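Local coordinates for protein DJ-1 homolog D (Arabidopsis thaliana, PDB 4OGG) that belongs to the DJ-1/PfpI family and joins two homologous alpha/beta units of that family, members of the class I glutaminase clan, in a single chain, at residues I296-M301 with A318-L323; K196-L201 with Y273-I278; K39-S44 with N69-E74; T4-C9 with D81-P86. All blocks are in the same frame, centred on the assembly; numbering follows the deposited sequence.

Interaction 1. Residues I296-M301 with A318-L323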
loop_
_atom_site.group_PDB
_atom_site.type_symbol
_atom_site.label_atom_id
_atom_site.label_comp_id
_atom_site.label_asym_id
_atom_site.label_seq_id
_atom_site.Cartn_x
_atom_site.Cartn_y
_atom_site.Cartn_z
ATOM N N ILE C 296 17.555 -10.570 -30.731
ATOM C CA ILE C 296 18.746 -10.574 -29.884
ATOM C C ILE C 296 18.957 -11.959 -29.281
ATOM O O ILE C 296 20.081 -12.454 -29.217
ATOM C CB ILE C 296 18.618 -9.535 -28.751
ATOM C CG1 ILE C 296 18.556 -8.127 -29.349
ATOM C CG2 ILE C 296 19.793 -9.658 -27.790
ATOM C CD1 ILE C 296 18.234 -7.045 -28.348
ATOM N N VAL C 297 17.870 -12.583 -28.845
ATOM C CA VAL C 297 17.945 -13.914 -28.258
ATOM C C VAL C 297 18.409 -14.947 -29.284
ATOM O O VAL C 297 19.250 -15.796 -28.988
ATOM C CB VAL C 297 16.577 -14.348 -27.698
ATOM C CG1 VAL C 297 16.644 -15.789 -27.218
ATOM C CG2 VAL C 297 16.174 -13.429 -26.554
ATOM N N LYS C 298 17.848 -14.876 -30.487
ATOM C CA LYS C 298 18.208 -15.805 -31.552
ATOM C C LYS C 298 19.686 -15.669 -31.897
ATOM O O LYS C 298 20.367 -16.661 -32.161
ATOM C CB LYS C 298 17.358 -15.535 -32.796
ATOM C CG LYS C 298 15.866 -15.753 -32.587
ATOM C CD LYS C 298 15.073 -15.376 -33.830
ATOM C CE LYS C 298 13.582 -15.559 -33.612
ATOM N NZ LYS C 298 12.802 -15.162 -34.817
ATOM N N GLU C 299 20.176 -14.436 -31.886
ATOM C CA GLU C 299 21.573 -14.164 -32.196
ATOM C C GLU C 299 22.505 -14.835 -31.191
ATOM O O GLU C 299 23.433 -15.547 -31.578
ATOM C CB GLU C 299 21.821 -12.656 -32.212
ATOM C CG GLU C 299 23.195 -12.263 -32.715
ATOM C CD GLU C 299 23.323 -10.772 -32.937
ATOM O OE1 GLU C 299 22.490 -10.209 -33.681
ATOM O OE2 GLU C 299 24.257 -10.164 -32.373
ATOM N N PHE C 300 22.263 -14.610 -29.902
ATOM C CA PHE C 300 23.095 -15.217 -28.867
ATOM C C PHE C 300 23.011 -16.733 -28.914
ATOM O O PHE C 300 24.014 -17.424 -28.741
ATOM C CB PHE C 300 22.675 -14.740 -27.474
ATOM C CG PHE C 300 23.222 -13.392 -27.100
ATOM C CD1 PHE C 300 22.685 -12.228 -27.640
ATOM C CD2 PHE C 300 24.282 -13.290 -26.203
ATOM C CE1 PHE C 300 23.195 -10.979 -27.289
ATOM C CE2 PHE C 300 24.801 -12.047 -25.847
ATOM C CZ PHE C 300 24.256 -10.889 -26.390
ATOM N N MET C 301 21.810 -17.252 -29.140
ATOM C CA MET C 301 21.619 -18.693 -29.203
ATOM C C MET C 301 22.356 -19.284 -30.402
ATOM O O MET C 301 22.933 -20.369 -30.309
ATOM C CB MET C 301 20.126 -19.027 -29.276
ATOM C CG MET C 301 19.349 -18.688 -28.000
ATOM S SD MET C 301 19.993 -19.530 -26.528
ATOM C CE MET C 301 19.337 -21.174 -26.767
ATOM N N ALA C 318 11.038 -19.084 -25.314
ATOM C CA ALA C 318 9.995 -19.890 -25.933
ATOM C C ALA C 318 9.419 -19.168 -27.147
ATOM O O ALA C 318 9.211 -19.772 -28.202
ATOM C CB ALA C 318 8.893 -20.176 -24.919
ATOM N N ALA C 319 9.166 -17.871 -26.998
ATOM C CA ALA C 319 8.608 -17.077 -28.085
ATOM C C ALA C 319 9.606 -16.959 -29.234
ATOM O O ALA C 319 9.220 -16.841 -30.401
ATOM C CB ALA C 319 8.225 -15.690 -27.575
ATOM N N ALA C 320 10.892 -16.992 -28.897
ATOM C CA ALA C 320 11.950 -16.888 -29.893
ATOM C C ALA C 320 12.147 -18.216 -30.616
ATOM O O ALA C 320 12.862 -18.286 -31.616
ATOM C CB ALA C 320 13.249 -16.458 -29.226
ATOM N N GLY C 321 11.516 -19.264 -30.098
ATOM C CA GLY C 321 11.625 -20.580 -30.704
ATOM C C GLY C 321 13.000 -21.202 -30.562
ATOM O O GLY C 321 13.353 -22.123 -31.303
ATOM N N VAL C 322 13.779 -20.708 -29.605
ATOM C CA VAL C 322 15.125 -21.219 -29.384
ATOM C C VAL C 322 15.186 -22.326 -28.337
ATOM O O VAL C 322 16.270 -22.711 -27.900
ATOM C CB VAL C 322 16.078 -20.082 -28.959
ATOM C CG1 VAL C 322 16.151 -19.031 -30.053
ATOM C CG2 VAL C 322 15.595 -19.456 -27.657
ATOM N N LEU C 323 14.028 -22.846 -27.940
ATOM C CA LEU C 323 13.985 -23.906 -26.939
ATOM C C LEU C 323 13.794 -25.296 -27.535
ATOM O O LEU C 323 13.846 -26.297 -26.819
ATOM C CB LEU C 323 12.873 -23.631 -25.922
ATOM C CG LEU C 323 13.084 -22.428 -24.999
ATOM C CD1 LEU C 323 11.895 -22.292 -24.064
ATOM C CD2 LEU C 323 14.371 -22.604 -24.202
#
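Met-301 N donates to Val-297 O over 2.9 Å, the helical bond that sets these two residues one turn apart on the same side of helix 291-302, where both meet Val-322. The isopropyl group of Val-322 is the knob of the contact, and the three residues Val-297, Lys-298 and Met-301 form the hollow that takes it. Its CG2 branch lies 3.8 Å from Val-297 CG1. Its CG1 branch sits above the helix backbone, 4.1 Å from Lys-298 CA. Between the two branches, Val-322 CB meets Met-301 CG at 3.7 Å. The methionine chain then bends at chi2 (-58°) and again at chi3 (-77°), which curls its methyl around the valine until Met-301 CE rests 3.6 Å from Val-322 O. On the partly exposed side, Lys-298 runs out fully extended and passes Ala-320 with its aliphatic part, its CE 3.5 Å from Ala-320 O. The methyl of Ala-320 faces Val-297 CG1 at 4.0 Å. Gly-321, with positive phi (69°), ends helix 314-320 in a Schellman motif, and the turn of the chain presents Ala-320 and Val-322 together to the neighbouring helix. Deeper in, Val-297 continues onto Leu-317 and onto Leu-276 of strand 275-278, while Met-301 touches Val-307 of strand 307-309, so the two helices pack together beside the central sheet.

Interaction 2. Residues K196-L201 with Y273-I278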
loop_
_atom_site.group_PDB
_atom_site.type_symbol
_atom_site.label_atom_id
_atom_site.label_comp_id
_atom_site.label_asym_id
_atom_site.label_seq_id
_atom_site.Cartn_x
_atom_site.Cartn_y
_atom_site.Cartn_z
ATOM N N LYS C 196 34.462 -9.645 -19.137
ATOM C CA LYS C 196 33.339 -9.996 -19.996
ATOM C C LYS C 196 32.292 -8.888 -20.031
ATOM O O LYS C 196 32.187 -8.087 -19.103
ATOM C CB LYS C 196 32.681 -11.286 -19.493
ATOM C CG LYS C 196 33.606 -12.491 -19.410
ATOM C CD LYS C 196 34.084 -12.931 -20.787
ATOM C CE LYS C 196 34.887 -14.221 -20.705
ATOM N NZ LYS C 196 36.087 -14.086 -19.827
ATOM N N ARG C 197 31.523 -8.848 -21.114
ATOM C CA ARG C 197 30.457 -7.865 -21.274
ATOM C C ARG C 197 29.139 -8.631 -21.253
ATOM O O ARG C 197 28.943 -9.564 -22.035
ATOM C CB ARG C 197 30.607 -7.118 -22.600
ATOM C CG ARG C 197 31.795 -6.176 -22.647
ATOM C CD ARG C 197 32.002 -5.621 -24.048
ATOM N NE ARG C 197 30.839 -4.886 -24.539
ATOM C CZ ARG C 197 30.413 -3.733 -24.033
ATOM N NH1 ARG C 197 31.053 -3.174 -23.015
ATOM N NH2 ARG C 197 29.350 -3.133 -24.553
ATOM N N ILE C 198 28.241 -8.238 -20.355
ATOM C CA ILE C 198 26.955 -8.911 -20.217
ATOM C C ILE C 198 25.784 -7.966 -20.468
ATOM O O ILE C 198 25.784 -6.829 -19.997
ATOM C CB ILE C 198 26.807 -9.508 -18.797
ATOM C CG1 ILE C 198 28.104 -10.214 -18.388
ATOM C CG2 ILE C 198 25.635 -10.476 -18.755
ATOM C CD1 ILE C 198 28.505 -11.358 -19.287
ATOM N N LEU C 199 24.791 -8.445 -21.215
ATOM C CA LEU C 199 23.599 -7.655 -21.521
ATOM C C LEU C 199 22.378 -8.209 -20.794
ATOM O O LEU C 199 22.121 -9.410 -20.824
ATOM C CB LEU C 199 23.319 -7.660 -23.029
ATOM C CG LEU C 199 22.029 -6.952 -23.458
ATOM C CD1 LEU C 199 22.142 -5.467 -23.166
ATOM C CD2 LEU C 199 21.776 -7.181 -24.937
ATOM N N PHE C 200 21.632 -7.323 -20.140
ATOM C CA PHE C 200 20.425 -7.707 -19.411
ATOM C C PHE C 200 19.191 -7.187 -20.132
ATOM O O PHE C 200 19.090 -5.992 -20.400
ATOM C CB PHE C 200 20.438 -7.116 -17.998
ATOM C CG PHE C 200 21.063 -8.005 -16.967
ATOM C CD1 PHE C 200 22.390 -8.407 -17.081
ATOM C CD2 PHE C 200 20.324 -8.429 -15.867
ATOM C CE1 PHE C 200 22.973 -9.220 -16.110
ATOM C CE2 PHE C 200 20.896 -9.239 -14.892
ATOM C CZ PHE C 200 22.224 -9.636 -15.012
ATOM N N LEU C 201 18.260 -8.082 -20.451
ATOM C CA LEU C 201 17.021 -7.685 -21.112
ATOM C C LEU C 201 16.015 -7.368 -20.011
ATOM O O LEU C 201 15.455 -8.273 -19.391
ATOM C CB LEU C 201 16.502 -8.819 -21.995
ATOM C CG LEU C 201 17.367 -9.132 -23.217
ATOM C CD1 LEU C 201 16.878 -10.397 -23.899
ATOM C CD2 LEU C 201 17.318 -7.945 -24.174
ATOM N N TYR C 273 28.642 -8.256 -26.896
ATOM C CA TYR C 273 28.437 -8.904 -25.606
ATOM C C TYR C 273 28.863 -10.362 -25.604
ATOM O O TYR C 273 28.826 -11.037 -26.633
ATOM C CB TYR C 273 26.964 -8.782 -25.204
ATOM C CG TYR C 273 26.554 -7.358 -24.942
ATOM C CD1 TYR C 273 26.863 -6.735 -23.734
ATOM C CD2 TYR C 273 25.915 -6.605 -25.926
ATOM C CE1 TYR C 273 26.548 -5.401 -23.511
ATOM C CE2 TYR C 273 25.597 -5.267 -25.713
ATOM C CZ TYR C 273 25.918 -4.672 -24.504
ATOM O OH TYR C 273 25.621 -3.349 -24.291
ATOM N N ASP C 274 29.269 -10.843 -24.435
ATOM C CA ASP C 274 29.712 -12.219 -24.287
ATOM C C ASP C 274 28.617 -13.106 -23.714
ATOM O O ASP C 274 28.695 -14.331 -23.802
ATOM C CB ASP C 274 30.943 -12.270 -23.382
ATOM C CG ASP C 274 32.069 -11.398 -23.893
ATOM O OD1 ASP C 274 32.589 -11.687 -24.990
ATOM O OD2 ASP C 274 32.430 -10.422 -23.201
ATOM N N ALA C 275 27.600 -12.489 -23.117
ATOM C CA ALA C 275 26.498 -13.246 -22.530
ATOM C C ALA C 275 25.217 -12.431 -22.381
ATOM O O ALA C 275 25.238 -11.200 -22.363
ATOM C CB ALA C 275 26.914 -13.806 -21.172
ATOM N N LEU C 276 24.101 -13.141 -22.270
ATOM C CA LEU C 276 22.794 -12.517 -22.124
ATOM C C LEU C 276 22.113 -13.037 -20.867
ATOM O O LEU C 276 22.160 -14.232 -20.576
ATOM C CB LEU C 276 21.922 -12.845 -23.339
ATOM C CG LEU C 276 20.538 -12.202 -23.434
ATOM C CD1 LEU C 276 20.678 -10.700 -23.656
ATOM C CD2 LEU C 276 19.766 -12.838 -24.586
ATOM N N VAL C 277 21.488 -12.140 -20.115
ATOM C CA VAL C 277 20.782 -12.537 -18.905
ATOM C C VAL C 277 19.354 -12.003 -18.977
ATOM O O VAL C 277 19.129 -10.849 -19.358
ATOM C CB VAL C 277 21.464 -11.987 -17.637
ATOM C CG1 VAL C 277 20.690 -12.435 -16.406
ATOM C CG2 VAL C 277 22.909 -12.483 -17.562
ATOM N N ILE C 278 18.392 -12.845 -18.617
ATOM C CA ILE C 278 16.992 -12.445 -18.661
ATOM C C ILE C 278 16.294 -12.581 -17.316
ATOM O O ILE C 278 15.973 -13.691 -16.880
ATOM C CB ILE C 278 16.199 -13.282 -19.687
ATOM C CG1 ILE C 278 16.870 -13.206 -21.058
ATOM C CG2 ILE C 278 14.763 -12.766 -19.774
ATOM C CD1 ILE C 278 16.170 -14.025 -22.130
#
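A chi1 of -66° in Tyr-273 places CG opposite the carbonyl carbon and lays the ring against Leu-199, whose CB stands over its centre, 3.8 Å from the centroid. Phe-200 turns to a less usual chi1 of -91°, which sets its ring alongside Val-277, with Val-277 CB 3.6 Å from the ring centroid. Both are CH-pi contacts over a ring face, but they fall on different sides of the sheet. Ile-198 and Ala-275 share the side of Phe-200 and Val-277, and pack tightly there, with Ile-198 CD1 3.5 Å from Ala-275 CB. Leu-276 lies beside Leu-199 on the other side and reaches on to Leu-201. The strands themselves are parallel, 28° apart, and are the second and third in order across the alpha/beta sheet of the second DJ-1/PfpI unit; helices 208-221 and 369-380 cover Val-277, and helix 291-302 covers Leu-276. Leu-199 bonds to both neighbours of Leu-276: its N donates to Ala-275 O, and its O accepts Val-277 N at 2.9 Å. Where the pairing begins, Asp-274 clasps Arg-197 twice. Asp-274 OD2 takes Arg-197 N on its anti lone pair at 2.8 Å, and Asp-274 N donates to Arg-197 O at 2.7 Å; that oxygen also receives a weak bond from Ala-275 N. The arginine NE is held by Ser-272 O, and the Tyr-273 hydroxyl is bonded to Asp-226 of strand 224-228.

Interaction 3. Residues K39-S44 with N69-E74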
loop_
_atom_site.group_PDB
_atom_site.type_symbol
_atom_site.label_atom_id
_atom_site.label_comp_id
_atom_site.label_asym_id
_atom_site.label_seq_id
_atom_site.Cartn_x
_atom_site.Cartn_y
_atom_site.Cartn_z
ATOM N N LYS C 39 15.964 -14.787 17.225
ATOM C CA LYS C 39 15.325 -15.637 16.228
ATOM C C LYS C 39 16.179 -16.854 15.914
ATOM O O LYS C 39 17.390 -16.845 16.131
ATOM C CB LYS C 39 15.046 -14.845 14.945
ATOM C CG LYS C 39 14.100 -13.677 15.162
ATOM C CD LYS C 39 13.572 -13.089 13.862
ATOM C CE LYS C 39 12.554 -11.993 14.161
ATOM N NZ LYS C 39 11.854 -11.498 12.942
ATOM N N LYS C 40 15.537 -17.898 15.400
ATOM C CA LYS C 40 16.229 -19.136 15.071
ATOM C C LYS C 40 16.170 -19.420 13.579
ATOM O O LYS C 40 15.396 -18.798 12.848
ATOM C CB LYS C 40 15.594 -20.307 15.826
ATOM C CG LYS C 40 15.402 -20.069 17.315
ATOM C CD LYS C 40 14.828 -21.302 18.003
ATOM C CE LYS C 40 13.503 -21.725 17.383
ATOM N NZ LYS C 40 12.916 -22.904 18.087
ATOM N N ALA C 41 16.989 -20.366 13.130
ATOM C CA ALA C 41 17.010 -20.741 11.725
ATOM C C ALA C 41 15.595 -21.128 11.323
ATOM O O ALA C 41 14.904 -21.842 12.053
ATOM C CB ALA C 41 17.959 -21.913 11.503
ATOM N N GLY C 42 15.168 -20.654 10.159
ATOM C CA GLY C 42 13.830 -20.952 9.694
ATOM C C GLY C 42 12.892 -19.781 9.924
ATOM O O GLY C 42 11.878 -19.660 9.239
ATOM N N ASP C 43 13.218 -18.927 10.893
ATOM C CA ASP C 43 12.389 -17.757 11.182
ATOM C C ASP C 43 12.583 -16.719 10.085
ATOM O O ASP C 43 13.580 -16.747 9.367
ATOM C CB ASP C 43 12.759 -17.126 12.527
ATOM C CG ASP C 43 12.279 -17.940 13.710
ATOM O OD1 ASP C 43 11.390 -18.799 13.533
ATOM O OD2 ASP C 43 12.782 -17.699 14.825
ATOM N N SER C 44 11.632 -15.798 9.969
ATOM C CA SER C 44 11.711 -14.767 8.946
ATOM C C SER C 44 11.818 -13.360 9.514
ATOM O O SER C 44 11.421 -13.093 10.652
ATOM C CB SER C 44 10.487 -14.846 8.029
ATOM O OG SER C 44 9.295 -14.639 8.764
ATOM N N ASN C 69 18.788 -18.741 8.005
ATOM C CA ASN C 69 19.224 -20.130 7.912
ATOM C C ASN C 69 20.115 -20.545 9.077
ATOM O O ASN C 69 20.649 -21.656 9.096
ATOM C CB ASN C 69 19.940 -20.399 6.577
ATOM C CG ASN C 69 21.283 -19.695 6.462
ATOM O OD1 ASN C 69 21.756 -19.057 7.399
ATOM N ND2 ASN C 69 21.909 -19.826 5.299
ATOM N N ALA C 70 20.263 -19.657 10.055
ATOM C CA ALA C 70 21.083 -19.942 11.227
ATOM C C ALA C 70 20.483 -19.340 12.495
ATOM O O ALA C 70 19.637 -18.443 12.435
ATOM C CB ALA C 70 22.495 -19.427 11.018
ATOM N N THR C 71 20.936 -19.834 13.641
ATOM C CA THR C 71 20.437 -19.379 14.932
ATOM C C THR C 71 21.463 -18.523 15.673
ATOM O O THR C 71 22.517 -19.007 16.086
ATOM C CB THR C 71 20.042 -20.590 15.807
ATOM O OG1 THR C 71 19.125 -21.420 15.077
ATOM C CG2 THR C 71 19.386 -20.129 17.107
ATOM N N PHE C 72 21.129 -17.247 15.844
ATOM C CA PHE C 72 21.990 -16.277 16.511
ATOM C C PHE C 72 22.601 -16.776 17.823
ATOM O O PHE C 72 23.812 -16.685 18.029
ATOM C CB PHE C 72 21.193 -14.991 16.775
ATOM C CG PHE C 72 22.022 -13.863 17.312
ATOM C CD1 PHE C 72 22.375 -13.812 18.658
ATOM C CD2 PHE C 72 22.480 -12.861 16.463
ATOM C CE1 PHE C 72 23.175 -12.781 19.149
ATOM C CE2 PHE C 72 23.279 -11.826 16.942
ATOM C CZ PHE C 72 23.629 -11.786 18.288
ATOM N N ASP C 73 21.750 -17.299 18.699
ATOM C CA ASP C 73 22.164 -17.795 20.007
ATOM C C ASP C 73 23.136 -18.977 19.952
ATOM O O ASP C 73 23.792 -19.295 20.947
ATOM C CB ASP C 73 20.911 -18.177 20.809
ATOM C CG ASP C 73 21.224 -18.623 22.225
ATOM O OD1 ASP C 73 21.852 -19.688 22.395
ATOM O OD2 ASP C 73 20.835 -17.906 23.173
ATOM N N GLU C 74 23.239 -19.612 18.790
ATOM C CA GLU C 74 24.118 -20.765 18.622
ATOM C C GLU C 74 25.342 -20.480 17.754
ATOM O O GLU C 74 26.050 -21.402 17.349
ATOM C CB GLU C 74 23.324 -21.925 18.020
ATOM C CG GLU C 74 22.310 -22.534 18.973
ATOM C CD GLU C 74 21.296 -23.410 18.264
ATOM O OE1 GLU C 74 21.682 -24.129 17.319
ATOM O OE2 GLU C 74 20.114 -23.387 18.661
HETATM O O HOH W 1 19.049 -16.201 14.095
HETATM O O HOH W 2 18.840 -17.098 18.534
#
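Ala-41 sets its methyl over one face of the peptide that joins Asn-69 to Ala-70, with Ala-41 CB 3.5 Å from Asn-69 C. Two other flat groups are held by polar bonds. The Asp-43 carboxylate is met from above its plane by Lys-40 N, at 2.8 Å from Asp-43 OD2, and the Asn-69 amide bonds to Thr-34 N and Val-32 O of strand 30-35. The one direct hydrogen bond between the loops runs from Ala-41 N to Thr-71 OG1, 3.1 Å long and nearly straight (168°). A chi1 of -54° keeps that hydroxyl oxygen beside Thr-71's own backbone N, while Thr-71 CG2, on the opposite side from that N, packs along Lys-40 and comes 4.0 Å from Lys-39 O. Two waters add further polar links. One is bonded to Lys-39 O, Ala-70 O and Phe-72 N; the second links Lys-39 O (2.8 Å) with Asp-73 N (2.9 Å), so both waters grip the Lys-39 carbonyl. The Lys-39 ammonium turns away, giving one bond of 2.8 Å from Lys-39 NZ to Ser-44 O and forming a salt bridge with Asp-11; the side chain also packs on Gln-249 of the second subunit. Lys-40 to Asp-43 is a type II beta turn closed by Asp-43 N on Lys-40 O, with Gly-42 supplying the positive phi characteristic of its third position.

Interaction 4. Residues T4-C9 with D81-P86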
loop_
_atom_site.group_PDB
_atom_site.type_symbol
_atom_site.label_atom_id
_atom_site.label_comp_id
_atom_site.label_asym_id
_atom_site.label_seq_id
_atom_site.Cartn_x
_atom_site.Cartn_y
_atom_site.Cartn_z
ATOM N N THR C 4 33.514 -19.234 5.045
ATOM C CA THR C 4 32.192 -19.137 5.650
ATOM C C THR C 4 31.993 -17.726 6.189
ATOM O O THR C 4 32.803 -17.227 6.969
ATOM C CB THR C 4 32.035 -20.164 6.786
ATOM O OG1 THR C 4 32.291 -21.475 6.269
ATOM C CG2 THR C 4 30.624 -20.129 7.353
ATOM N N VAL C 5 30.907 -17.088 5.765
ATOM C CA VAL C 5 30.601 -15.726 6.175
ATOM C C VAL C 5 29.287 -15.643 6.944
ATOM O O VAL C 5 28.347 -16.391 6.670
ATOM C CB VAL C 5 30.519 -14.802 4.937
ATOM C CG1 VAL C 5 29.943 -13.446 5.315
ATOM C CG2 VAL C 5 31.904 -14.639 4.325
ATOM N N LEU C 6 29.232 -14.727 7.903
ATOM C CA LEU C 6 28.035 -14.521 8.707
ATOM C C LEU C 6 27.419 -13.168 8.346
ATOM O O LEU C 6 28.135 -12.179 8.200
ATOM C CB LEU C 6 28.394 -14.531 10.195
ATOM C CG LEU C 6 27.247 -14.373 11.195
ATOM C CD1 LEU C 6 26.336 -15.594 11.112
ATOM C CD2 LEU C 6 27.805 -14.222 12.605
ATOM N N ILE C 7 26.100 -13.133 8.177
ATOM C CA ILE C 7 25.415 -11.880 7.874
ATOM C C ILE C 7 24.546 -11.538 9.082
ATOM O O ILE C 7 23.721 -12.346 9.524
ATOM C CB ILE C 7 24.524 -11.983 6.606
ATOM C CG1 ILE C 7 25.391 -12.276 5.375
ATOM C CG2 ILE C 7 23.764 -10.670 6.397
ATOM C CD1 ILE C 7 24.614 -12.306 4.057
ATOM N N LEU C 8 24.761 -10.345 9.624
ATOM C CA LEU C 8 24.021 -9.866 10.787
ATOM C C LEU C 8 22.716 -9.226 10.326
ATOM O O LEU C 8 22.695 -8.073 9.891
ATOM C CB LEU C 8 24.876 -8.854 11.550
ATOM C CG LEU C 8 24.269 -8.139 12.758
ATOM C CD1 LEU C 8 23.780 -9.153 13.782
ATOM C CD2 LEU C 8 25.320 -7.227 13.367
ATOM N N CYS C 9 21.627 -9.981 10.437
ATOM C CA CYS C 9 20.308 -9.522 10.005
ATOM C C CYS C 9 19.427 -8.975 11.119
ATOM O O CYS C 9 19.694 -9.175 12.305
ATOM C CB CYS C 9 19.562 -10.669 9.311
ATOM S SG CYS C 9 20.451 -11.412 7.929
ATOM N N ASP C 81 34.784 -16.625 8.698
ATOM C CA ASP C 81 35.939 -15.928 8.151
ATOM C C ASP C 81 35.661 -14.448 7.923
ATOM O O ASP C 81 36.588 -13.644 7.840
ATOM C CB ASP C 81 36.352 -16.579 6.832
ATOM C CG ASP C 81 36.665 -18.054 6.992
ATOM O OD1 ASP C 81 37.594 -18.379 7.761
ATOM O OD2 ASP C 81 35.979 -18.884 6.362
ATOM N N GLY C 82 34.384 -14.090 7.821
ATOM C CA GLY C 82 34.029 -12.700 7.599
ATOM C C GLY C 82 32.621 -12.380 8.059
ATOM O O GLY C 82 31.805 -13.281 8.256
ATOM N N LEU C 83 32.340 -11.092 8.223
ATOM C CA LEU C 83 31.032 -10.629 8.673
ATOM C C LEU C 83 30.496 -9.543 7.747
ATOM O O LEU C 83 31.245 -8.673 7.303
ATOM C CB LEU C 83 31.141 -10.064 10.092
ATOM C CG LEU C 83 29.890 -9.397 10.680
ATOM C CD1 LEU C 83 28.800 -10.443 10.905
ATOM C CD2 LEU C 83 30.249 -8.708 11.993
ATOM N N VAL C 84 29.199 -9.606 7.457
ATOM C CA VAL C 84 28.547 -8.613 6.606
ATOM C C VAL C 84 27.428 -7.976 7.422
ATOM O O VAL C 84 26.657 -8.681 8.073
ATOM C CB VAL C 84 27.939 -9.260 5.337
ATOM C CG1 VAL C 84 27.234 -8.197 4.492
ATOM C CG2 VAL C 84 29.036 -9.932 4.525
ATOM N N ILE C 85 27.353 -6.648 7.401
ATOM C CA ILE C 85 26.315 -5.931 8.139
ATOM C C ILE C 85 25.455 -5.108 7.188
ATOM O O ILE C 85 25.852 -4.020 6.766
ATOM C CB ILE C 85 26.910 -4.963 9.190
ATOM C CG1 ILE C 85 27.873 -5.707 10.117
ATOM C CG2 ILE C 85 25.780 -4.349 10.032
ATOM C CD1 ILE C 85 28.529 -4.819 11.157
ATOM N N PRO C 86 24.265 -5.622 6.834
ATOM C CA PRO C 86 23.357 -4.915 5.927
ATOM C C PRO C 86 22.841 -3.632 6.563
ATOM O O PRO C 86 22.906 -3.462 7.783
ATOM C CB PRO C 86 22.222 -5.916 5.715
ATOM C CG PRO C 86 22.894 -7.253 5.907
ATOM C CD PRO C 86 23.770 -6.982 7.112
HETATM O O HOH W 3 21.417 -5.267 9.535
#
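Ile-7 is wedged by its two branches against Val-84 and Pro-86: CG1 lies beside Val-84 CB, while CG2 meets the proline ring at about a right angle, 3.6 Å from Pro-86 CG. Farther back on this side of the sheet, Val-5 sits beside Gly-82, with Val-5 CG1 3.5 Å from Gly-82 O and 3.7 Å from Val-84 CG2. On the reverse side the bump is Leu-83. With CG opposite its backbone N (chi1 174°), the leucine leans across to the partner strand, and its CD1 drops into the notch between Leu-6 and Leu-8, 3.3 Å from Leu-6 O; helix 98-110 covers it through Leu-103 and Phe-107. The two parallel strands, inclined at 26°, are clasped at their start by Asp-81, whose OD2 accepts Thr-4 N at 2.8 Å while its N donates to Thr-4 O. At the far end Pro-86 has no N-H to continue the pairing, and its CD lies 3.2 Å from Leu-8 O. A water donates to both Leu-8 O and Pro-86 O instead. Backbone polarity is thus met by strand pairing, by one carboxylate and by this water, while apolar carbon lines both sides.

From the N terminus, strand 3-8 waits until strand 82-85 returns beside it, so interaction 4 closes a long loop with 71 residues between its segments. Interaction 3 is nested inside that loop, pinning two surface connections to each other; the two touch where Phe-72 packs on Leu-8. The second half of the chain repeats the plan: interaction 2 pairs strands 197-201 and 275-278, with a connection equally long. Interaction 1 opens only after it has closed, joining helices 291-302 and 314-320, and Phe-300 and Val-297 carry this helix pair onto the sheet of interaction 2. None cross. Interactions 2 and 4 hold equivalent places in the two units, their centres about 29 Å apart.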